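Local coordinates for hypothetical protein PA3499 (Pseudomonas aeruginosa, PDB 2IG8) that is of unknown function but belongs to the YjgF-like family of small alpha-beta proteins and assembles as a trimer, at residues L81-T86 with V126-W131. Residues are numbered along the deposited sequence; the frame is centred on the assembly and turned at random.
Sequences LNVYVT and VEIDAW
Tyr84 and Asp129 run alongside one another out of the same face of an antiparallel strand pair. The CB of Asp129 sits at the edge of the phenol ring, 4.2 Å from Tyr84 CE2, and ring and carboxylate planes are turned 32° apart. With CG of Asp129 anti to its own backbone N (chi1 -165°), the carboxylate rises beside the ring, and one water joins the two ends: it lies 2.6 Å from Tyr84 OH and donates to Asp129 OD2 at 2.7 Å. Asn82 ND2 gives the same water a weak third bond. That amide also crosses the indole of Trp131, its plane 67° from the ring, without bonding to NE1, which has no partner in the model. Beneath them, Asn82 with Asp129 and Tyr84 with Glu127 are hydrogen-bonded pairs; Tyr84 N donates to Glu127 O at 2.9 Å. On the other face the side chains of both strands are all apolar. Val83 CG1 meets Val126 CG2 at 3.6 Å, Val83 and Ile128 extend in parallel, and Leu81 CD2 touches both Ala130 CB (3.8 Å) and Ile128 CG2 (4.0 Å). Helix 53-70 covers Val126, Ile128 and Ala130, whereas the polar face turns to the other subunits: Asp129 OD1 forms a salt bridge with Lys80 of the second subunit, OD2 accepts from Asn82 of that subunit, and Trp131 meets its counterparts edge-to-face. The strand pair thus divides its chemistry, aliphatic groups packed within its own chain and a buried, water-bridged polar network at the trimer interface, where the lysine would probably stabilise the aspartate's negative charge.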
loop_
_atom_site.group_PDB
_atom_site.type_symbol
_atom_site.label_atom_id
_atom_site.label_comp_id
_atom_site.label_asym_id
_atom_site.label_seq_id
_atom_site.Cartn_x
_atom_site.Cartn_y
_atom_site.Cartn_z
ATOM N N LEU B 81 -7.841 -5.154 0.568
ATOM C CA LEU B 81 -8.339 -4.066 -0.272
ATOM C C LEU B 81 -7.929 -2.748 0.368
ATOM O O LEU B 81 -8.391 -2.413 1.474
ATOM C CB LEU B 81 -9.859 -4.123 -0.369
ATOM C CG LEU B 81 -10.496 -5.378 -0.938
ATOM C CD1 LEU B 81 -12.035 -5.369 -0.753
ATOM C CD2 LEU B 81 -10.150 -5.537 -2.375
ATOM N N ASN B 82 -7.033 -2.018 -0.282
ATOM C CA ASN B 82 -6.736 -0.672 0.169
ATOM C C ASN B 82 -7.542 0.333 -0.631
ATOM O O ASN B 82 -7.505 0.339 -1.865
ATOM C CB ASN B 82 -5.261 -0.403 0.118
ATOM C CG ASN B 82 -4.503 -1.209 1.169
ATOM O OD1 ASN B 82 -5.096 -1.715 2.140
ATOM N ND2 ASN B 82 -3.250 -1.374 0.966
ATOM N N VAL B 83 -8.269 1.174 0.088
ATOM C CA VAL B 83 -9.318 1.982 -0.513
ATOM C C VAL B 83 -8.958 3.442 -0.315
ATOM O O VAL B 83 -8.641 3.875 0.812
ATOM C CB VAL B 83 -10.676 1.690 0.133
ATOM C CG1 VAL B 83 -11.781 2.549 -0.547
ATOM C CG2 VAL B 83 -10.961 0.175 0.070
ATOM N N TYR B 84 -8.951 4.176 -1.416
ATOM C CA TYR B 84 -8.653 5.597 -1.398
ATOM C C TYR B 84 -9.906 6.312 -1.846
ATOM O O TYR B 84 -10.356 6.108 -2.977
ATOM C CB TYR B 84 -7.520 5.915 -2.376
ATOM C CG TYR B 84 -6.320 5.077 -2.148
ATOM C CD1 TYR B 84 -5.466 5.368 -1.102
ATOM C CD2 TYR B 84 -6.045 3.957 -2.946
ATOM C CE1 TYR B 84 -4.361 4.571 -0.841
ATOM C CE2 TYR B 84 -4.925 3.152 -2.686
ATOM C CZ TYR B 84 -4.093 3.472 -1.644
ATOM O OH TYR B 84 -2.953 2.721 -1.363
ATOM N N VAL B 85 -10.445 7.157 -0.969
ATOM C CA VAL B 85 -11.653 7.922 -1.236
ATOM C C VAL B 85 -11.337 9.406 -1.271
ATOM O O VAL B 85 -10.404 9.884 -0.618
ATOM C CB VAL B 85 -12.780 7.634 -0.175
ATOM C CG1 VAL B 85 -13.179 6.169 -0.189
ATOM C CG2 VAL B 85 -12.366 8.126 1.266
ATOM N N THR B 86 -12.101 10.166 -2.050
ATOM C CA THR B 86 -11.935 11.604 -2.041
ATOM C C THR B 86 -12.691 12.289 -0.906
ATOM O O THR B 86 -12.392 13.429 -0.577
ATOM C CB THR B 86 -12.364 12.235 -3.385
ATOM O OG1 THR B 86 -13.715 11.861 -3.658
ATOM C CG2 THR B 86 -11.432 11.768 -4.508
ATOM N N VAL B 126 -13.522 7.097 -5.677
ATOM C CA VAL B 126 -12.830 5.957 -5.065
ATOM C C VAL B 126 -11.901 5.237 -6.039
ATOM O O VAL B 126 -12.145 5.168 -7.253
ATOM C CB VAL B 126 -13.850 4.966 -4.393
ATOM C CG1 VAL B 126 -14.773 4.310 -5.452
ATOM C CG2 VAL B 126 -13.141 3.871 -3.565
ATOM N N GLU B 127 -10.797 4.734 -5.489
ATOM C CA GLU B 127 -9.899 3.844 -6.185
ATOM C C GLU B 127 -9.535 2.734 -5.193
ATOM O O GLU B 127 -9.351 3.001 -4.006
ATOM C CB GLU B 127 -8.650 4.597 -6.662
ATOM C CG GLU B 127 -7.615 3.707 -7.305
ATOM C CD GLU B 127 -6.735 4.421 -8.345
ATOM O OE1 GLU B 127 -6.919 5.622 -8.620
ATOM O OE2 GLU B 127 -5.861 3.746 -8.904
ATOM N N ILE B 128 -9.486 1.503 -5.682
ATOM C CA ILE B 128 -9.144 0.382 -4.832
ATOM C C ILE B 128 -7.959 -0.387 -5.382
ATOM O O ILE B 128 -7.921 -0.751 -6.571
ATOM C CB ILE B 128 -10.340 -0.555 -4.618
ATOM C CG1 ILE B 128 -11.505 0.214 -3.965
ATOM C CG2 ILE B 128 -9.886 -1.777 -3.797
ATOM C CD1 ILE B 128 -12.836 -0.599 -3.753
ATOM N N ASP B 129 -6.984 -0.607 -4.499
ATOM C CA ASP B 129 -5.829 -1.434 -4.766
ATOM C C ASP B 129 -6.074 -2.790 -4.119
ATOM O O ASP B 129 -6.138 -2.883 -2.877
ATOM C CB ASP B 129 -4.580 -0.752 -4.176
ATOM C CG ASP B 129 -3.263 -1.334 -4.692
ATOM O OD1 ASP B 129 -3.262 -2.263 -5.546
ATOM O OD2 ASP B 129 -2.199 -0.878 -4.208
ATOM N N ALA B 130 -6.269 -3.819 -4.943
ATOM C CA ALA B 130 -6.714 -5.151 -4.488
ATOM C C ALA B 130 -5.537 -6.137 -4.532
ATOM O O ALA B 130 -4.744 -6.146 -5.483
ATOM C CB ALA B 130 -7.877 -5.691 -5.356
ATOM N N TRP B 131 -5.436 -6.951 -3.488
ATOM C CA TRP B 131 -4.430 -8.007 -3.406
ATOM C C TRP B 131 -5.153 -9.344 -3.356
ATOM O O TRP B 131 -6.125 -9.507 -2.583
ATOM C CB TRP B 131 -3.556 -7.839 -2.158
ATOM C CG TRP B 131 -2.944 -6.466 -2.023
ATOM C CD1 TRP B 131 -3.585 -5.323 -1.636
ATOM C CD2 TRP B 131 -1.585 -6.091 -2.274
ATOM N NE1 TRP B 131 -2.723 -4.269 -1.647
ATOM C CE2 TRP B 131 -1.483 -4.707 -2.018
ATOM C CE3 TRP B 131 -0.451 -6.785 -2.695
ATOM C CZ2 TRP B 131 -0.291 -4.001 -2.168
ATOM C CZ3 TRP B 131 0.766 -6.078 -2.848
ATOM C CH2 TRP B 131 0.829 -4.697 -2.585
HETATM O O HOH W 1 -2.364 0.250 -1.782
#